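Local structure of fiber (Human adenovirus 26, 6FJN) at residues K60-F65 / S155-F160; I140-N145 / F176-L181. The protein forms the trimeric knob domain of the adenovirus fiber, the capsid protein that probably attaches the virus to host-cell receptors during entry. One frame throughout, in Å; residues are numbered along the deposited sequence.

Contact 1: residues K60-F65 / S155-F160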
loop_
_atom_site.group_PDB
_atom_site.type_symbol
_atom_site.label_atom_id
_atom_site.label_comp_id
_atom_site.label_asym_id
_atom_site.label_seq_id
_atom_site.Cartn_x
_atom_site.Cartn_y
_atom_site.Cartn_z
ATOM N N LYS A 60 12.956 -16.092 6.816
ATOM C CA LYS A 60 11.565 -16.075 7.203
ATOM C C LYS A 60 11.428 -15.659 8.663
ATOM O O LYS A 60 12.007 -16.316 9.583
ATOM C CB LYS A 60 11.014 -17.482 7.023
ATOM C CG LYS A 60 9.551 -17.686 7.361
ATOM C CD LYS A 60 9.160 -19.155 7.185
ATOM C CE LYS A 60 7.701 -19.333 7.539
ATOM N NZ LYS A 60 7.334 -20.690 7.135
ATOM N N ILE A 61 10.649 -14.649 8.912
ATOM C CA ILE A 61 10.319 -14.153 10.261
ATOM C C ILE A 61 8.916 -14.579 10.578
ATOM O O ILE A 61 7.963 -14.212 9.865
ATOM C CB ILE A 61 10.410 -12.621 10.289
ATOM C CG1 ILE A 61 11.772 -12.107 9.835
ATOM C CG2 ILE A 61 10.020 -12.075 11.666
ATOM C CD1 ILE A 61 12.936 -12.702 10.574
ATOM N N SER A 62 8.731 -15.362 11.634
ATOM C CA SER A 62 7.428 -15.905 11.969
ATOM C C SER A 62 6.841 -15.285 13.232
ATOM O O SER A 62 7.479 -15.317 14.288
ATOM C CB SER A 62 7.524 -17.381 12.251
ATOM O OG SER A 62 7.924 -18.052 11.061
ATOM N N LEU A 63 5.623 -14.737 13.120
ATOM C CA LEU A 63 4.820 -14.326 14.276
ATOM C C LEU A 63 3.678 -15.329 14.386
ATOM O O LEU A 63 2.829 -15.415 13.490
ATOM C CB LEU A 63 4.276 -12.919 14.137
ATOM C CG LEU A 63 5.272 -11.768 14.352
ATOM C CD1 LEU A 63 6.465 -11.763 13.413
ATOM C CD2 LEU A 63 4.544 -10.450 14.308
ATOM N N LEU A 64 3.686 -16.097 15.471
ATOM C CA LEU A 64 2.660 -17.103 15.725
ATOM C C LEU A 64 1.828 -16.622 16.894
ATOM O O LEU A 64 2.389 -16.116 17.881
ATOM C CB LEU A 64 3.341 -18.409 16.140
ATOM C CG LEU A 64 4.426 -18.922 15.188
ATOM C CD1 LEU A 64 5.016 -20.230 15.754
ATOM C CD2 LEU A 64 3.901 -19.144 13.793
ATOM N N PHE A 65 0.495 -16.754 16.800
ATOM C CA PHE A 65 -0.383 -16.236 17.836
ATOM C C PHE A 65 -1.297 -17.326 18.343
ATOM O O PHE A 65 -1.740 -18.216 17.560
ATOM C CB PHE A 65 -1.239 -15.076 17.328
ATOM C CG PHE A 65 -0.445 -13.926 16.753
ATOM C CD1 PHE A 65 0.042 -12.908 17.590
ATOM C CD2 PHE A 65 -0.163 -13.873 15.392
ATOM C CE1 PHE A 65 0.757 -11.852 17.076
ATOM C CE2 PHE A 65 0.536 -12.771 14.874
ATOM C CZ PHE A 65 0.995 -11.798 15.721
ATOM N N SER A 155 -1.262 -16.726 12.294
ATOM C CA SER A 155 0.146 -16.417 12.062
ATOM C C SER A 155 0.251 -15.281 11.055
ATOM O O SER A 155 -0.606 -15.101 10.163
ATOM C CB SER A 155 0.927 -17.615 11.555
ATOM O OG SER A 155 0.429 -18.145 10.337
ATOM N N ILE A 156 1.357 -14.539 11.179
ATOM C CA ILE A 156 1.800 -13.597 10.134
ATOM C C ILE A 156 3.258 -13.856 9.953
ATOM O O ILE A 156 4.028 -13.819 10.930
ATOM C CB ILE A 156 1.574 -12.109 10.521
ATOM C CG1 ILE A 156 0.112 -11.834 10.906
ATOM C CG2 ILE A 156 2.054 -11.204 9.399
ATOM C CD1 ILE A 156 -0.145 -10.456 11.482
ATOM N N THR A 157 3.681 -14.157 8.719
ATOM C CA THR A 157 5.106 -14.343 8.468
ATOM C C THR A 157 5.571 -13.365 7.408
ATOM O O THR A 157 4.812 -12.973 6.495
ATOM C CB THR A 157 5.450 -15.789 8.082
ATOM O OG1 THR A 157 4.884 -16.102 6.805
ATOM C CG2 THR A 157 4.943 -16.769 9.134
ATOM N N PHE A 158 6.827 -12.964 7.525
ATOM C CA PHE A 158 7.493 -12.058 6.591
ATOM C C PHE A 158 8.705 -12.769 6.078
ATOM O O PHE A 158 9.629 -13.046 6.872
ATOM C CB PHE A 158 7.915 -10.759 7.305
ATOM C CG PHE A 158 6.809 -10.065 8.027
ATOM C CD1 PHE A 158 5.986 -9.143 7.390
ATOM C CD2 PHE A 158 6.570 -10.314 9.370
ATOM C CE1 PHE A 158 4.939 -8.519 8.038
ATOM C CE2 PHE A 158 5.522 -9.715 10.015
ATOM C CZ PHE A 158 4.706 -8.819 9.356
ATOM N N THR A 159 8.735 -13.076 4.779
ATOM C CA THR A 159 9.896 -13.703 4.183
ATOM C C THR A 159 10.533 -12.712 3.241
ATOM O O THR A 159 9.846 -11.972 2.503
ATOM C CB THR A 159 9.475 -14.967 3.415
ATOM O OG1 THR A 159 8.840 -15.887 4.316
ATOM C CG2 THR A 159 10.653 -15.698 2.785
ATOM N N PHE A 160 11.863 -12.698 3.243
ATOM C CA PHE A 160 12.641 -11.848 2.364
ATOM C C PHE A 160 13.503 -12.762 1.512
ATOM O O PHE A 160 14.232 -13.627 2.079
ATOM C CB PHE A 160 13.493 -10.891 3.194
ATOM C CG PHE A 160 12.669 -9.952 4.035
ATOM C CD1 PHE A 160 12.230 -10.349 5.291
ATOM C CD2 PHE A 160 12.227 -8.737 3.530
ATOM C CE1 PHE A 160 11.416 -9.547 6.031
ATOM C CE2 PHE A 160 11.423 -7.904 4.299
ATOM C CZ PHE A 160 11.011 -8.326 5.526
#

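Contact 2: residues I140-N145 / F176-L181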
loop_
_atom_site.group_PDB
_atom_site.type_symbol
_atom_site.label_atom_id
_atom_site.label_comp_id
_atom_site.label_asym_id
_atom_site.label_seq_id
_atom_site.Cartn_x
_atom_site.Cartn_y
_atom_site.Cartn_z
ATOM N N ILE A 140 9.598 -9.307 -0.760
ATOM C CA ILE A 140 8.920 -9.540 0.516
ATOM C C ILE A 140 7.668 -10.373 0.237
ATOM O O ILE A 140 6.875 -10.050 -0.656
ATOM C CB ILE A 140 8.568 -8.243 1.250
ATOM C CG1 ILE A 140 8.032 -8.551 2.642
ATOM C CG2 ILE A 140 7.665 -7.292 0.474
ATOM C CD1 ILE A 140 7.788 -7.331 3.513
ATOM N N THR A 141 7.508 -11.453 1.013
ATOM C CA THR A 141 6.292 -12.261 0.977
ATOM C C THR A 141 5.686 -12.210 2.366
ATOM O O THR A 141 6.351 -12.669 3.344
ATOM C CB THR A 141 6.575 -13.712 0.618
ATOM O OG1 THR A 141 7.198 -13.777 -0.674
ATOM C CG2 THR A 141 5.276 -14.500 0.546
ATOM N N ILE A 142 4.488 -11.684 2.497
ATOM C CA ILE A 142 3.748 -11.691 3.759
ATOM C C ILE A 142 2.689 -12.757 3.638
ATOM O O ILE A 142 1.929 -12.748 2.672
ATOM C CB ILE A 142 3.139 -10.343 4.089
ATOM C CG1 ILE A 142 4.188 -9.232 3.952
ATOM C CG2 ILE A 142 2.540 -10.382 5.484
ATOM C CD1 ILE A 142 3.682 -7.838 4.240
ATOM N N ALA A 143 2.613 -13.676 4.609
ATOM C CA ALA A 143 1.639 -14.755 4.566
ATOM C C ALA A 143 0.815 -14.765 5.809
ATOM O O ALA A 143 1.349 -14.623 6.921
ATOM C CB ALA A 143 2.315 -16.116 4.373
ATOM N N PHE A 144 -0.489 -14.996 5.647
ATOM C CA PHE A 144 -1.440 -14.970 6.746
ATOM C C PHE A 144 -1.988 -16.350 7.032
ATOM O O PHE A 144 -2.551 -17.012 6.145
ATOM C CB PHE A 144 -2.601 -14.028 6.390
ATOM C CG PHE A 144 -2.114 -12.621 6.125
ATOM C CD1 PHE A 144 -1.677 -11.810 7.159
ATOM C CD2 PHE A 144 -2.042 -12.114 4.853
ATOM C CE1 PHE A 144 -1.160 -10.563 6.939
ATOM C CE2 PHE A 144 -1.524 -10.831 4.617
ATOM C CZ PHE A 144 -1.078 -10.087 5.679
ATOM N N ASN A 145 -1.848 -16.766 8.303
ATOM C CA ASN A 145 -2.433 -18.008 8.824
ATOM C C ASN A 145 -1.956 -19.272 8.138
ATOM O O ASN A 145 -2.629 -20.280 8.157
ATOM C CB ASN A 145 -3.964 -17.951 8.872
ATOM C CG ASN A 145 -4.496 -16.852 9.740
ATOM O OD1 ASN A 145 -5.675 -16.391 9.491
ATOM N ND2 ASN A 145 -3.784 -16.404 10.712
ATOM N N PHE A 176 7.594 -1.202 4.248
ATOM C CA PHE A 176 6.543 -1.722 3.384
ATOM C C PHE A 176 5.189 -1.631 4.061
ATOM O O PHE A 176 5.018 -2.111 5.207
ATOM C CB PHE A 176 6.843 -3.182 3.037
ATOM C CG PHE A 176 5.892 -3.747 2.003
ATOM C CD1 PHE A 176 5.946 -3.330 0.700
ATOM C CD2 PHE A 176 4.931 -4.698 2.358
ATOM C CE1 PHE A 176 5.101 -3.831 -0.232
ATOM C CE2 PHE A 176 4.050 -5.212 1.430
ATOM C CZ PHE A 176 4.124 -4.756 0.131
ATOM N N THR A 177 4.237 -1.024 3.374
ATOM C CA THR A 177 2.872 -0.871 3.847
ATOM C C THR A 177 2.000 -1.951 3.241
ATOM O O THR A 177 2.146 -2.305 2.042
ATOM C CB THR A 177 2.345 0.503 3.505
ATOM O OG1 THR A 177 3.098 1.436 4.328
ATOM C CG2 THR A 177 0.909 0.733 3.776
ATOM N N PHE A 178 1.063 -2.463 4.029
ATOM C CA PHE A 178 0.169 -3.521 3.575
ATOM C C PHE A 178 -1.104 -3.483 4.370
ATOM O O PHE A 178 -1.206 -2.709 5.367
ATOM C CB PHE A 178 0.863 -4.889 3.692
ATOM C CG PHE A 178 1.233 -5.289 5.089
ATOM C CD1 PHE A 178 2.383 -4.814 5.691
ATOM C CD2 PHE A 178 0.436 -6.170 5.802
ATOM C CE1 PHE A 178 2.733 -5.211 6.971
ATOM C CE2 PHE A 178 0.768 -6.555 7.097
ATOM C CZ PHE A 178 1.947 -6.076 7.676
ATOM N N SER A 179 -2.099 -4.267 4.007
ATOM C CA SER A 179 -3.268 -4.425 4.848
ATOM C C SER A 179 -3.761 -5.848 4.772
ATOM O O SER A 179 -3.348 -6.620 3.871
ATOM C CB SER A 179 -4.398 -3.468 4.473
ATOM O OG SER A 179 -5.050 -3.875 3.278
ATOM N N TYR A 180 -4.628 -6.225 5.705
ATOM C CA TYR A 180 -5.296 -7.519 5.672
ATOM C C TYR A 180 -6.577 -7.459 6.401
ATOM O O TYR A 180 -6.799 -6.618 7.281
ATOM C CB TYR A 180 -4.373 -8.651 6.235
ATOM C CG TYR A 180 -3.939 -8.411 7.680
ATOM C CD1 TYR A 180 -4.701 -8.940 8.742
ATOM C CD2 TYR A 180 -2.791 -7.730 7.989
ATOM C CE1 TYR A 180 -4.298 -8.770 10.043
ATOM C CE2 TYR A 180 -2.374 -7.557 9.309
ATOM C CZ TYR A 180 -3.134 -8.089 10.332
ATOM O OH TYR A 180 -2.685 -7.843 11.608
ATOM N N LEU A 181 -7.467 -8.389 6.050
ATOM C CA LEU A 181 -8.763 -8.518 6.687
ATOM C C LEU A 181 -8.614 -9.145 8.056
ATOM O O LEU A 181 -7.868 -10.076 8.229
ATOM C CB LEU A 181 -9.688 -9.394 5.837
ATOM C CG LEU A 181 -10.279 -8.744 4.588
ATOM C CD1 LEU A 181 -9.362 -8.013 3.647
ATOM C CD2 LEU A 181 -11.110 -9.798 3.842
#

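Contact 1: residues K60-F65 / S155-F160
Ser155 faces Leu64 in a non-hydrogen-bonded antiparallel pair, with Ser155 CB 4.0 Å from Leu64 CD2. Its CA-H approaches the neighbouring carbonyl, Ser155 CA to Leu63 O being 3.2 Å, while its hydroxyl bonds outside the pair, to the backbone N of Glu147. Ile156 forms a hydrogen-bonded pair with Leu63: Ile156 N donates to Leu63 O at 2.9 Å, and Leu63 N returns a bond to Ile156 O. On the face shared with Leu63 and Phe158, Ile156 CG1 meets the edge of the Phe65 ring, 4.1 Å from Phe65 CE2. Thr157 emerges on the other face. Its chi1 of 67° leaves the methyl anti to the carbonyl carbon, and Thr157 CG2 comes 3.8 Å from Ser62 OG. The extended Lys60 chain crosses that methyl obliquely, touching it with CE, and carries NZ to a salt bridge with Glu147. Phe158 pairs with Ile61 through a nearly straight bond from Ile61 N to Phe158 O (2.8 Å, 169° at the hydrogen) and its reciprocal. The Phe158 ring presents its edge to Leu63, with CE2 4.1 Å from Leu63 CD1. Thr159 OG1 rests 3.6 Å from Lys60 CG. The chemistry therefore divides largely by face: Ile61, Leu63, Ile156 and Phe158 give an apolar surface to the opposing sheet of the knob sandwich, whereas Lys60, Ser62, Ser155, Thr157 and Thr159 bring polar groups to the reverse, alongside the buried Leu64.

Contact 2: residues I140-N145 / F176-L181
Phe144 lays its ring against Tyr180 at an oblique angle, the centroids 4.8 Å apart and the planes inclined by 36°. Closest are Phe144 CE1 and Tyr180 CD2, at 3.4 Å. Tyr180 adds its methylene to this approach: Tyr180 CB stands over one face of the Phe144 ring, 3.9 Å from the ring centroid and displaced toward the rim. The far corner of the same ring, Phe144 CZ, reaches Phe178 CD2 at 4.2 Å. Beyond the two segments, the Tyr108 ring meets Phe144, and Tyr180 OH is hydrogen-bonded to Phe101 O, tying the phenol end to a loop. These contacts join two layers of the antiparallel beta sandwich of the fiber knob. Strands 137-144 and 176-181 belong to different sheets and run in nearly the same direction, with segment axes 9.8 Å apart at closest and 15° between them, a separation bridged by side chains. Ile142 serves two rings with one methyl. With CG1 anti to the carbonyl carbon and the chain extended beyond it (chi2 179°), Ile142 CD1 lies over a face of Phe178, 3.7 Å from that ring's centroid, and touches the edge of Phe176, 3.9 Å from Phe176 CE2. Ile140 CG2, 4.1 Å from the centroid of the Phe176 ring, sits over the middle of one face. On the reverse of strand 176-181, Thr177 and Ser179 point away from this packing: Thr177 OG1 is hydrogen-bonded to Ser179 OG of one neighbouring subunit, and Ser179 OG to Thr177 OG1 of the other and to Gln34 OE1 of its own chain.

Contacts 1 and 2, with centres about 10 Å apart, share one sheet because strands 137-144 and 154-161 are neighbours in it. Two probable backbone hydrogen bonds join them there: Thr159 N to Thr141 O and Asn145 N to Ser155 O, each 2.8 Å. Contact 1 thus works within the sheet, contact 2 from that sheet to the opposing one. They also meet across the sandwich, where Ile156 CD1 lies 3.6 Å from Tyr180 OH. An L-glutamate site observed for this protein, though unoccupied in this chain, includes Thr182; between side chains, Thr182 is about 4 Å from Tyr180 of contact 2, two residues earlier in the chain, and about 9 Å from Ile156 of contact 1.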